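Side-chain contacts in proteasome accessory factor B/C (PafBC) (Paenarthrobacter aurescens, PDB 6SJ9), which probably regulates transcription in the bacterial DNA damage response, with winged helix-turn-helix parts for DNA binding and WYL domains that may receive a signal: residues Asn10-Leu15 with Lys464-Ala469; Tyr79-Gly82 with Arg87-Asp90; Thr172-Val177 with Arg199-Lys204; Tyr193-Asp198 with Arg233-Glu238; Leu551-Ser556 with Pro581-Val586. One frame throughout, in Å; residues are numbered along the deposited sequence.

Contact 1. Residues Asn10-Leu15 with Lys464-Ala469; sequences NLLLAL and KLTGAA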
# COMPACT_ATOMS: atom_id res chain seq x y z
N ASN A 10 -21.51 16.04 1.18
CA ASN A 10 -21.68 17.50 1.14
C ASN A 10 -22.33 18.02 2.43
O ASN A 10 -21.94 19.07 2.95
CB ASN A 10 -22.55 17.88 -0.07
CG ASN A 10 -21.84 17.65 -1.42
OD1 ASN A 10 -20.63 17.79 -1.54
ND2 ASN A 10 -22.61 17.23 -2.42
N LEU A 11 -23.33 17.30 2.96
CA LEU A 11 -23.95 17.72 4.21
C LEU A 11 -22.91 17.71 5.32
O LEU A 11 -22.77 18.68 6.07
CB LEU A 11 -25.16 16.83 4.56
CG LEU A 11 -25.87 17.07 5.91
CD1 LEU A 11 -26.37 18.50 5.99
CD2 LEU A 11 -27.03 16.12 6.11
N LEU A 12 -22.13 16.64 5.40
CA LEU A 12 -21.13 16.53 6.46
C LEU A 12 -20.13 17.68 6.38
O LEU A 12 -19.78 18.29 7.40
CB LEU A 12 -20.44 15.16 6.37
CG LEU A 12 -19.14 14.94 7.16
CD1 LEU A 12 -19.37 15.10 8.65
CD2 LEU A 12 -18.51 13.54 6.85
N LEU A 13 -19.68 18.02 5.18
CA LEU A 13 -18.69 19.10 5.07
C LEU A 13 -19.29 20.46 5.41
O LEU A 13 -18.65 21.25 6.10
CB LEU A 13 -18.09 19.13 3.67
CG LEU A 13 -17.27 17.87 3.45
CD1 LEU A 13 -16.82 17.79 2.04
CD2 LEU A 13 -16.08 17.89 4.41
N ALA A 14 -20.52 20.72 4.99
CA ALA A 14 -21.16 21.99 5.29
C ALA A 14 -21.32 22.21 6.78
O ALA A 14 -21.15 23.32 7.29
CB ALA A 14 -22.54 22.05 4.60
N LEU A 15 -21.68 21.15 7.51
CA LEU A 15 -21.86 21.30 8.94
C LEU A 15 -20.54 21.37 9.67
O LEU A 15 -20.44 22.06 10.70
CB LEU A 15 -22.69 20.12 9.47
CG LEU A 15 -24.07 19.95 8.84
CD1 LEU A 15 -24.75 18.75 9.45
CD2 LEU A 15 -24.88 21.22 9.06
N LYS A 464 -16.39 8.40 6.94
CA LYS A 464 -15.65 8.66 8.18
C LYS A 464 -14.34 9.39 7.91
O LYS A 464 -14.02 10.38 8.58
CB LYS A 464 -15.39 7.36 8.92
CG LYS A 464 -16.65 6.67 9.37
CD LYS A 464 -16.33 5.32 10.02
CE LYS A 464 -17.59 4.67 10.62
NZ LYS A 464 -17.15 3.45 11.33
N LEU A 465 -13.59 8.97 6.89
CA LEU A 465 -12.33 9.65 6.60
C LEU A 465 -12.57 11.05 6.05
O LEU A 465 -11.71 11.92 6.21
CB LEU A 465 -11.48 8.86 5.62
CG LEU A 465 -10.52 7.82 6.20
CD1 LEU A 465 -9.32 8.54 6.76
CD2 LEU A 465 -11.20 7.10 7.32
N THR A 466 -13.72 11.28 5.39
CA THR A 466 -14.08 12.62 4.94
C THR A 466 -14.19 13.57 6.13
O THR A 466 -13.74 14.72 6.06
CB THR A 466 -15.40 12.59 4.17
OG1 THR A 466 -15.25 11.84 2.96
CG2 THR A 466 -15.89 14.01 3.80
N GLY A 467 -14.79 13.11 7.22
CA GLY A 467 -14.87 13.93 8.41
C GLY A 467 -13.51 14.22 9.00
O GLY A 467 -13.30 15.27 9.60
N ALA A 468 -12.54 13.31 8.78
CA ALA A 468 -11.21 13.52 9.31
C ALA A 468 -10.38 14.42 8.42
O ALA A 468 -9.48 15.09 8.91
CB ALA A 468 -10.54 12.16 9.52
N ALA A 469 -10.72 14.52 7.14
CA ALA A 469 -10.00 15.43 6.29
C ALA A 469 -10.57 16.83 6.31
O ALA A 469 -9.87 17.77 5.94
CB ALA A 469 -9.97 14.94 4.84
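Leu-12 lays its CD2 methyl on bare backbone, 3.8 Å from the amide N of Gly-467 and within van der Waals range of its CA. With CG anti to the backbone N, chi1 (166°) carries the branch toward the other helix, and the methyl rests on the glycine main chain, where no side chain intervenes. The same CD2 also meets CG2 of Thr-466 at 4.0 Å. That CG2 has a second neighbour, CD2 of Leu-13, at 3.9 Å; here the two side chains run at about a right angle. Leu-13 points its CB past the other helix rather than at it, and only its branch turns in. The threonine thus offers its methyl to the leucine pair, while its hydroxyl is taken up within its own helix by the carbonyl of Thr-462. No polar bond spans this buried patch. Leu-434 and Ala-473 pack on Thr-466 as well, and Phe-58 and Ile-81 on Leu-12. The segment axes come within 9.9 Å and run the same way at a crossing angle of -26°, a parallel helix pair with leucines fitted against a glycine and a threonine methyl, here joining the N-terminal helix 2-17 to helix 457-469.

Contact 2. Residues Tyr79-Gly82 with Arg87-Asp90; sequences YRIG and RLPD. With K (potassium ion), chain C.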
# COMPACT_ATOMS: atom_id res chain seq x y z
N TYR A 79 -27.53 24.28 12.73
CA TYR A 79 -26.92 22.96 12.87
C TYR A 79 -25.42 22.99 12.60
O TYR A 79 -24.95 23.76 11.76
CB TYR A 79 -27.54 21.94 11.92
CG TYR A 79 -29.03 21.80 12.03
CD1 TYR A 79 -29.61 20.95 12.97
CD2 TYR A 79 -29.88 22.51 11.18
CE1 TYR A 79 -30.97 20.80 13.05
CE2 TYR A 79 -31.27 22.37 11.28
CZ TYR A 79 -31.81 21.51 12.21
OH TYR A 79 -33.19 21.37 12.31
N ARG A 80 -24.66 22.16 13.32
CA ARG A 80 -23.23 22.07 13.06
C ARG A 80 -22.69 20.75 13.59
O ARG A 80 -23.31 20.08 14.41
CB ARG A 80 -22.45 23.22 13.67
CG ARG A 80 -22.15 23.07 15.11
CD ARG A 80 -21.41 24.30 15.64
NE ARG A 80 -21.27 24.21 17.10
CZ ARG A 80 -20.63 25.10 17.86
NH1 ARG A 80 -20.05 26.16 17.30
NH2 ARG A 80 -20.58 24.91 19.18
N ILE A 81 -21.54 20.38 13.06
CA ILE A 81 -20.80 19.21 13.47
C ILE A 81 -19.39 19.64 13.86
O ILE A 81 -18.79 20.51 13.21
CB ILE A 81 -20.73 18.16 12.33
CG1 ILE A 81 -22.10 17.63 11.95
CG2 ILE A 81 -19.84 17.00 12.74
CD1 ILE A 81 -22.06 16.65 10.76
N GLY A 82 -18.85 19.02 14.91
CA GLY A 82 -17.50 19.30 15.34
C GLY A 82 -17.36 20.54 16.18
O GLY A 82 -16.23 20.95 16.46
N ARG A 87 -12.70 19.71 11.46
CA ARG A 87 -12.30 18.32 11.22
C ARG A 87 -12.75 17.47 12.40
O ARG A 87 -12.97 17.99 13.48
CB ARG A 87 -10.77 18.10 11.12
CG ARG A 87 -10.07 18.67 9.99
CD ARG A 87 -8.71 18.00 9.75
NE ARG A 87 -7.79 17.90 10.89
CZ ARG A 87 -7.35 16.76 11.44
NH1 ARG A 87 -7.73 15.54 11.02
NH2 ARG A 87 -6.48 16.85 12.43
N LEU A 88 -12.95 16.16 12.16
CA LEU A 88 -13.10 15.18 13.24
C LEU A 88 -12.00 14.13 13.08
O LEU A 88 -12.18 13.10 12.41
CB LEU A 88 -14.49 14.56 13.20
CG LEU A 88 -15.54 15.57 13.74
CD1 LEU A 88 -16.92 15.09 13.41
CD2 LEU A 88 -15.44 15.82 15.25
N PRO A 89 -10.84 14.32 13.72
CA PRO A 89 -9.69 13.44 13.46
C PRO A 89 -9.88 12.01 13.92
O PRO A 89 -9.16 11.10 13.42
CB PRO A 89 -8.55 14.10 14.25
CG PRO A 89 -9.02 15.46 14.55
CD PRO A 89 -10.51 15.44 14.60
N ASP A 90 -10.80 11.77 14.86
CA ASP A 90 -10.94 10.47 15.53
C ASP A 90 -12.11 9.70 14.93
O ASP A 90 -13.23 10.23 14.88
CB ASP A 90 -11.16 10.64 17.05
CG ASP A 90 -10.04 11.38 17.71
OD1 ASP A 90 -10.32 12.35 18.45
OD2 ASP A 90 -8.87 11.03 17.49
K K C . -17.79 22.99 12.89
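The carbonyl oxygen of Ile-81 coordinates a potassium ion at 2.7 Å, sharing it with four more main-chain carbonyls, those of Leu-16, Thr-18, Lys-83 and Ser-85. Five backbone oxygens around one monovalent cation draw the end of helix 2-17 and the loop after strand 78-80 onto a common centre. While the carbonyl of Ile-81 is engaged by the metal, its side chain serves the apolar side of the same loop: CG2, anti to the backbone N, touches CD1 of Leu-88 at 3.6 Å, the two side chains crossing at about a right angle. Leu-88 uses its other branch on the next residue, CD2 lying 4.0 Å from CA of Gly-82. The leucine CB is directed at the opposing segment, and its two methyls divide between a branched side chain and bare backbone. A positive phi of 80° lets Gly-82 turn the chain out of the strand direction. Strand 78-80 is the central member of a three-stranded antiparallel sheet beside helices, consistent with the wing of a winged helix-turn-helix unit. Phe-58 and Leu-16 also touch Leu-88, and Leu-12 and Leu-15 pack on Ile-81. Leu-88 also pairs through its backbone with Gly-467, while NH1 of Arg-87 is hydrogen-bonded to the carbonyls of Ala-468 and Phe-425.

Contact 3. Residues Thr172-Val177 with Arg199-Lys204; sequences TGREEV and RGRGAK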
# COMPACT_ATOMS: atom_id res chain seq x y z
N THR A 172 17.59 -14.05 23.13
CA THR A 172 18.52 -13.44 22.17
C THR A 172 19.87 -14.16 22.23
O THR A 172 20.94 -13.59 21.99
CB THR A 172 18.63 -11.91 22.37
OG1 THR A 172 19.06 -11.30 21.14
CG2 THR A 172 19.61 -11.51 23.49
N GLY A 173 19.81 -15.47 22.47
CA GLY A 173 20.98 -16.28 22.69
C GLY A 173 21.50 -16.83 21.38
O GLY A 173 21.68 -16.06 20.43
N ARG A 174 21.69 -18.14 21.30
CA ARG A 174 22.26 -18.70 20.08
C ARG A 174 21.23 -18.80 18.96
O ARG A 174 20.02 -18.92 19.18
CB ARG A 174 22.84 -20.09 20.36
CG ARG A 174 21.81 -21.22 20.56
CD ARG A 174 20.93 -21.09 21.81
NE ARG A 174 20.42 -22.39 22.25
CZ ARG A 174 19.54 -22.56 23.23
NH1 ARG A 174 19.05 -21.52 23.89
NH2 ARG A 174 19.13 -23.79 23.56
N GLU A 175 21.73 -18.71 17.72
CA GLU A 175 20.94 -19.06 16.56
C GLU A 175 20.73 -20.56 16.60
O GLU A 175 21.67 -21.33 16.79
CB GLU A 175 21.62 -18.63 15.26
CG GLU A 175 21.00 -19.24 14.02
CD GLU A 175 21.59 -18.67 12.73
OE1 GLU A 175 22.45 -17.76 12.82
OE2 GLU A 175 21.17 -19.11 11.64
N GLU A 176 19.50 -20.99 16.39
CA GLU A 176 19.12 -22.37 16.64
C GLU A 176 18.13 -22.83 15.59
O GLU A 176 17.22 -22.08 15.22
CB GLU A 176 18.52 -22.50 18.05
CG GLU A 176 18.15 -23.90 18.48
CD GLU A 176 17.53 -23.91 19.87
OE1 GLU A 176 17.34 -22.80 20.43
OE2 GLU A 176 17.21 -25.01 20.38
N VAL A 177 18.36 -24.04 15.07
CA VAL A 177 17.48 -24.61 14.07
C VAL A 177 16.30 -25.25 14.80
O VAL A 177 16.49 -26.10 15.67
CB VAL A 177 18.22 -25.65 13.21
CG1 VAL A 177 17.28 -26.33 12.22
CG2 VAL A 177 19.37 -24.98 12.46
N ARG A 199 8.79 -29.64 17.75
CA ARG A 199 9.07 -31.01 18.12
C ARG A 199 10.30 -31.10 19.01
O ARG A 199 10.43 -32.09 19.73
CB ARG A 199 9.26 -31.91 16.90
CG ARG A 199 8.04 -32.11 16.10
CD ARG A 199 6.83 -32.43 16.95
NE ARG A 199 6.95 -33.62 17.77
CZ ARG A 199 6.27 -34.76 17.55
NH1 ARG A 199 5.42 -34.83 16.54
NH2 ARG A 199 6.43 -35.81 18.35
N GLY A 200 11.19 -30.10 18.94
CA GLY A 200 12.35 -30.08 19.84
C GLY A 200 11.98 -29.83 21.29
O GLY A 200 12.57 -30.41 22.20
N ARG A 201 10.97 -29.00 21.53
CA ARG A 201 10.45 -28.76 22.86
C ARG A 201 9.24 -29.62 23.18
O ARG A 201 8.81 -29.66 24.34
CB ARG A 201 10.06 -27.29 23.01
CG ARG A 201 11.19 -26.32 23.39
CD ARG A 201 12.38 -26.31 22.44
NE ARG A 201 13.21 -25.13 22.68
CZ ARG A 201 14.31 -24.83 22.00
NH1 ARG A 201 15.00 -23.73 22.30
NH2 ARG A 201 14.74 -25.63 21.02
N GLY A 202 8.69 -30.34 22.21
CA GLY A 202 7.48 -31.13 22.44
C GLY A 202 6.30 -30.32 22.93
O GLY A 202 5.41 -30.86 23.60
N ALA A 203 6.27 -29.02 22.63
CA ALA A 203 5.16 -28.17 23.01
C ALA A 203 4.95 -27.12 21.94
O ALA A 203 5.81 -26.87 21.09
CB ALA A 203 5.39 -27.49 24.37
N LYS A 204 3.81 -26.46 22.02
CA LYS A 204 3.56 -25.40 21.07
C LYS A 204 4.46 -24.21 21.35
O LYS A 204 4.85 -23.95 22.49
CB LYS A 204 2.07 -25.06 21.11
CG LYS A 204 1.68 -24.02 22.10
CD LYS A 204 0.18 -24.10 22.36
CE LYS A 204 -0.18 -23.45 23.70
NZ LYS A 204 -1.50 -23.98 24.14
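Glu-176 stands on the extended strand 175-188, whereas Arg-201 ends a short run of helical backbone angles, 199-201, from which the chain enters strand 203-208 through a G1 beta bulge, Gly-202 and Ala-203 both facing Asp-198. The glutamate is fully extended, with CG anti to its backbone N, and meets the arginine coming from the opposite direction. The guanidinium grips the carboxylate end-on: NH1 reaches OE1 at 3.1 Å along a nearly straight N-H (168°), and NH2 reaches OE2 at 2.6 Å. A weak third bond runs from NH1 to OE2. Both oxygens lie near the guanidinium plane, but the two flat groups are turned 37° apart, and OE2 is approached from well above the carboxylate plane. Arg-174, which is poorly ordered, presents a guanidinium face to the same carboxylate: Glu-176 OE1 sits 3.5 Å above its centre. No N-H points at this oxygen, making this a long, charge-only salt bridge. Two arginines thus share a single carboxylate, which probably offsets their nearness. The result is a surface salt-bridge network between the start of strand 175-188 and the turn joining strands 191-198 and 203-208 in the antiparallel sheet of the first WYL domain.

Contact 4. Residues Tyr193-Asp198 with Arg233-Glu238; sequences YLVGLD and RAELDE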
# COMPACT_ATOMS: atom_id res chain seq x y z
N TYR A 193 3.62 -13.78 12.93
CA TYR A 193 4.08 -14.86 13.78
C TYR A 193 3.68 -16.17 13.13
O TYR A 193 2.62 -16.25 12.49
CB TYR A 193 3.41 -14.83 15.16
CG TYR A 193 3.70 -13.58 15.96
CD1 TYR A 193 3.05 -12.39 15.69
CD2 TYR A 193 4.65 -13.59 16.98
CE1 TYR A 193 3.33 -11.23 16.43
CE2 TYR A 193 4.93 -12.44 17.73
CZ TYR A 193 4.27 -11.26 17.44
OH TYR A 193 4.56 -10.12 18.17
N LEU A 194 4.48 -17.21 13.39
CA LEU A 194 4.16 -18.60 13.12
C LEU A 194 3.89 -19.29 14.45
O LEU A 194 4.63 -19.10 15.44
CB LEU A 194 5.35 -19.27 12.42
CG LEU A 194 5.29 -20.81 12.35
CD1 LEU A 194 4.22 -21.35 11.37
CD2 LEU A 194 6.66 -21.34 12.01
N VAL A 195 2.78 -20.02 14.53
CA VAL A 195 2.53 -20.85 15.70
C VAL A 195 2.52 -22.29 15.22
O VAL A 195 2.01 -22.59 14.13
CB VAL A 195 1.23 -20.50 16.46
CG1 VAL A 195 0.04 -20.67 15.57
CG2 VAL A 195 1.06 -21.45 17.65
N GLY A 196 3.11 -23.18 16.01
CA GLY A 196 3.10 -24.58 15.63
C GLY A 196 3.67 -25.42 16.75
O GLY A 196 4.07 -24.91 17.80
N LEU A 197 3.63 -26.75 16.53
CA LEU A 197 4.20 -27.68 17.50
C LEU A 197 5.71 -27.75 17.26
O LEU A 197 6.17 -28.20 16.21
CB LEU A 197 3.54 -29.05 17.37
CG LEU A 197 4.08 -30.16 18.29
CD1 LEU A 197 3.83 -29.68 19.70
CD2 LEU A 197 3.31 -31.46 18.12
N ASP A 198 6.49 -27.26 18.22
CA ASP A 198 7.94 -27.38 18.17
C ASP A 198 8.31 -28.78 18.65
O ASP A 198 8.14 -29.08 19.83
CB ASP A 198 8.56 -26.32 19.07
CG ASP A 198 10.07 -26.27 18.97
OD1 ASP A 198 10.71 -27.34 19.03
OD2 ASP A 198 10.62 -25.15 18.87
N ARG A 233 -6.58 -18.09 17.06
CA ARG A 233 -6.86 -16.76 17.59
C ARG A 233 -6.58 -16.68 19.09
O ARG A 233 -6.04 -15.68 19.58
CB ARG A 233 -8.30 -16.37 17.27
CG ARG A 233 -8.77 -15.06 17.91
CD ARG A 233 -10.26 -14.84 17.63
NE ARG A 233 -10.77 -13.63 18.26
CZ ARG A 233 -11.96 -13.10 17.97
NH1 ARG A 233 -12.74 -13.68 17.06
NH2 ARG A 233 -12.36 -12.00 18.59
N ALA A 234 -6.95 -17.72 19.84
CA ALA A 234 -6.69 -17.73 21.28
C ALA A 234 -5.20 -17.85 21.57
O ALA A 234 -4.71 -17.27 22.54
CB ALA A 234 -7.45 -18.87 21.95
N GLU A 235 -4.47 -18.60 20.73
CA GLU A 235 -3.03 -18.76 20.93
C GLU A 235 -2.29 -17.43 20.73
O GLU A 235 -1.40 -17.08 21.52
CB GLU A 235 -2.50 -19.82 19.98
CG GLU A 235 -1.10 -20.22 20.27
CD GLU A 235 -1.00 -20.83 21.64
OE1 GLU A 235 -1.89 -21.65 21.99
OE2 GLU A 235 -0.04 -20.50 22.36
N LEU A 236 -2.67 -16.68 19.70
CA LEU A 236 -2.01 -15.42 19.37
C LEU A 236 -2.45 -14.29 20.29
O LEU A 236 -1.64 -13.44 20.69
CB LEU A 236 -2.31 -15.07 17.90
CG LEU A 236 -1.79 -15.88 16.71
CD1 LEU A 236 -2.84 -15.96 15.59
CD2 LEU A 236 -0.51 -15.27 16.15
N ASP A 237 -3.74 -14.28 20.68
CA ASP A 237 -4.22 -13.32 21.67
C ASP A 237 -3.42 -13.39 22.97
O ASP A 237 -3.21 -12.36 23.61
CB ASP A 237 -5.71 -13.57 21.98
CG ASP A 237 -6.67 -12.95 20.95
OD1 ASP A 237 -6.20 -12.29 20.00
OD2 ASP A 237 -7.90 -13.15 21.10
N GLU A 238 -2.95 -14.57 23.36
CA GLU A 238 -2.14 -14.63 24.56
C GLU A 238 -0.79 -13.92 24.39
O GLU A 238 -0.11 -13.66 25.38
CB GLU A 238 -1.98 -16.09 25.03
CG GLU A 238 -1.30 -16.17 26.39
CD GLU A 238 -1.36 -17.54 27.05
OE1 GLU A 238 -1.94 -18.49 26.47
OE2 GLU A 238 -0.86 -17.62 28.21
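Tyr-193 begins the contact with its CB, not its ring: that carbon lies 4.1 Å from CD2 of Leu-236, on the helix that covers this side of the strand. The ring extends away from Val-195, and Val-206 and Leu-239 touch this tyrosine side chain. Leu-236 sets out past the strand rather than at it, and its CD2 branch closes the distance; Arg-188 and Gln-405 pack on the same leucine. Two residues on, Val-195 again points at the helix. Segment 193-198 is part of strand 191-198, which pairs antiparallel with 175-188 and with 203-208 in the sheet of the first WYL domain, a domain consistent with the Sm-like fold, and helix 232-237 lies against one face of it. Val-195 places CG2 anti to the backbone N and thereby 3.6 Å from CG of Glu-235, the closest approach between the segments. Phe-230 adds to the apolar cover of this valine. The valine and glutamate side chains cross obliquely, and the glutamate lends only its aliphatic part to the contact. A bend at chi2 (63°) turns the carboxylate off the valine methyl, and OE1 forms a salt bridge with Lys-204 of the adjoining strand 203-208.

Contact 5. Residues Leu551-Ser556 with Pro581-Val586; sequences LDRVES and PGEDDV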
# COMPACT_ATOMS: atom_id res chain seq x y z
N LEU A 551 -1.33 14.90 -17.94
CA LEU A 551 -1.79 16.00 -18.78
C LEU A 551 -0.72 17.07 -18.88
O LEU A 551 -0.50 17.66 -19.97
CB LEU A 551 -3.09 16.58 -18.22
CG LEU A 551 -3.89 17.46 -19.19
CD1 LEU A 551 -4.32 16.62 -20.34
CD2 LEU A 551 -5.13 17.96 -18.49
N ASP A 552 -0.02 17.34 -17.78
CA ASP A 552 0.93 18.44 -17.81
C ASP A 552 2.18 18.04 -18.52
O ASP A 552 3.12 18.83 -18.51
CB ASP A 552 1.27 18.98 -16.39
CG ASP A 552 2.04 17.99 -15.49
OD1 ASP A 552 2.64 16.99 -15.95
OD2 ASP A 552 2.07 18.24 -14.26
N ARG A 553 2.22 16.83 -19.12
CA ARG A 553 3.35 16.48 -19.98
C ARG A 553 2.97 16.40 -21.45
O ARG A 553 3.82 16.06 -22.27
CB ARG A 553 4.04 15.19 -19.52
CG ARG A 553 4.84 15.55 -18.29
CD ARG A 553 5.98 14.66 -17.90
NE ARG A 553 6.54 13.77 -18.92
CZ ARG A 553 7.14 12.65 -18.56
NH1 ARG A 553 7.23 12.37 -17.26
NH2 ARG A 553 7.65 11.82 -19.45
N VAL A 554 1.74 16.74 -21.80
CA VAL A 554 1.36 16.77 -23.20
C VAL A 554 2.02 17.94 -23.87
O VAL A 554 1.82 19.09 -23.46
CB VAL A 554 -0.17 16.84 -23.32
CG1 VAL A 554 -0.58 17.16 -24.77
CG2 VAL A 554 -0.75 15.53 -22.86
N GLU A 555 2.72 17.69 -24.97
CA GLU A 555 3.17 18.82 -25.78
C GLU A 555 2.09 19.21 -26.77
O GLU A 555 1.79 20.40 -26.90
CB GLU A 555 4.46 18.52 -26.53
CG GLU A 555 5.14 19.79 -27.05
CD GLU A 555 4.87 20.06 -28.51
OE1 GLU A 555 4.78 21.25 -28.88
OE2 GLU A 555 4.76 19.09 -29.30
N SER A 556 1.45 18.25 -27.41
CA SER A 556 0.29 18.61 -28.21
C SER A 556 -0.52 17.36 -28.46
O SER A 556 0.00 16.23 -28.41
CB SER A 556 0.71 19.27 -29.54
OG SER A 556 1.29 18.30 -30.36
N PRO A 581 2.71 0.17 -16.68
CA PRO A 581 4.12 0.61 -16.76
C PRO A 581 4.17 2.08 -17.10
O PRO A 581 3.34 2.56 -17.88
CB PRO A 581 4.74 -0.26 -17.86
CG PRO A 581 3.66 -0.95 -18.51
CD PRO A 581 2.42 -0.89 -17.67
N GLY A 582 5.07 2.82 -16.42
CA GLY A 582 5.24 4.24 -16.66
C GLY A 582 6.21 4.56 -17.82
O GLY A 582 7.14 3.82 -18.12
N GLU A 583 5.95 5.70 -18.46
CA GLU A 583 6.80 6.15 -19.56
C GLU A 583 8.26 6.30 -19.13
O GLU A 583 9.17 6.04 -19.91
CB GLU A 583 6.26 7.49 -20.08
CG GLU A 583 7.20 8.13 -21.17
CD GLU A 583 7.18 7.35 -22.50
OE1 GLU A 583 6.22 6.58 -22.76
OE2 GLU A 583 8.15 7.47 -23.28
N ASP A 584 8.49 6.68 -17.88
CA ASP A 584 9.82 6.97 -17.37
C ASP A 584 10.46 5.77 -16.67
O ASP A 584 11.50 5.94 -16.03
CB ASP A 584 9.73 8.15 -16.38
CG ASP A 584 9.03 9.40 -16.97
OD1 ASP A 584 9.17 9.72 -18.17
OD2 ASP A 584 8.30 10.07 -16.22
N ASP A 585 9.88 4.57 -16.75
CA ASP A 585 10.47 3.45 -16.03
C ASP A 585 11.90 3.19 -16.51
O ASP A 585 12.25 3.42 -17.67
CB ASP A 585 9.63 2.20 -16.22
CG ASP A 585 8.28 2.23 -15.44
OD1 ASP A 585 7.97 3.24 -14.74
OD2 ASP A 585 7.51 1.26 -15.54
N VAL A 586 12.75 2.72 -15.60
CA VAL A 586 14.09 2.27 -15.93
C VAL A 586 14.13 0.76 -15.75
O VAL A 586 13.65 0.23 -14.74
CB VAL A 586 15.16 3.01 -15.10
CG1 VAL A 586 14.51 3.87 -14.09
CG2 VAL A 586 16.12 2.07 -14.47
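Arg-553 leaves its short 3-10 turn with CG anti to the carbonyl carbon and then bends at chi3 (20°, far from a staggered value), which aims its guanidinium at Asp-584. The aspartate, its CG likewise anti to the carbonyl carbon, comes from the opposite direction, and the flat groups meet nearly coplanar, 14° apart. The bridge is end-on and two-pronged: NH1 reaches OD2 at 2.7 Å with an almost straight N-H, and NH2 reaches OD1 at 2.9 Å, each oxygen using its syn lone pair. NH2 is also bonded to the carbonyl of Phe-510, so the guanidinium is held in its rotation from a second direction. This pair ties the second WYL domain to the turn leading into strand 586-592 of the WCX domain, whose four-stranded sheet, in order 2-3-1-4, fits a ferredoxin-like fold. Asp-584 is displayed on a type I turn from Gly-582 to Asp-585, which is further braced by a bond of 3.0 Å from Gly-582 N to Asp-585 OD2. Glu-583 in the same turn brings CG to 4.1 Å from Arg-553 NH2, but its carboxylate turns away to a salt bridge with Arg-520, while Asp-585 is paired with Arg-621.

How the contacts relate
From the N terminus, helix 2-17 opens contact 1, which closes only at helix 457-469 and so encloses contacts 2, 3 and 4. Contact 2 closes a short loop beside it; the two touch through backbone and side-chain bonds, and tie both helices to the potassium-bound loop. Contacts 3 and 4 cross along the chain, because strand 191-198 lies between the segments of contact 3; they meet in one sheet, joining neighbouring hairpins and a covering helix about 41 to 52 Å, centre to centre, from contacts 1 and 2. Contact 5 follows in series, linking the second WYL domain to its WCX neighbour, on the opposite side of the chain's centre from contacts 3 and 4.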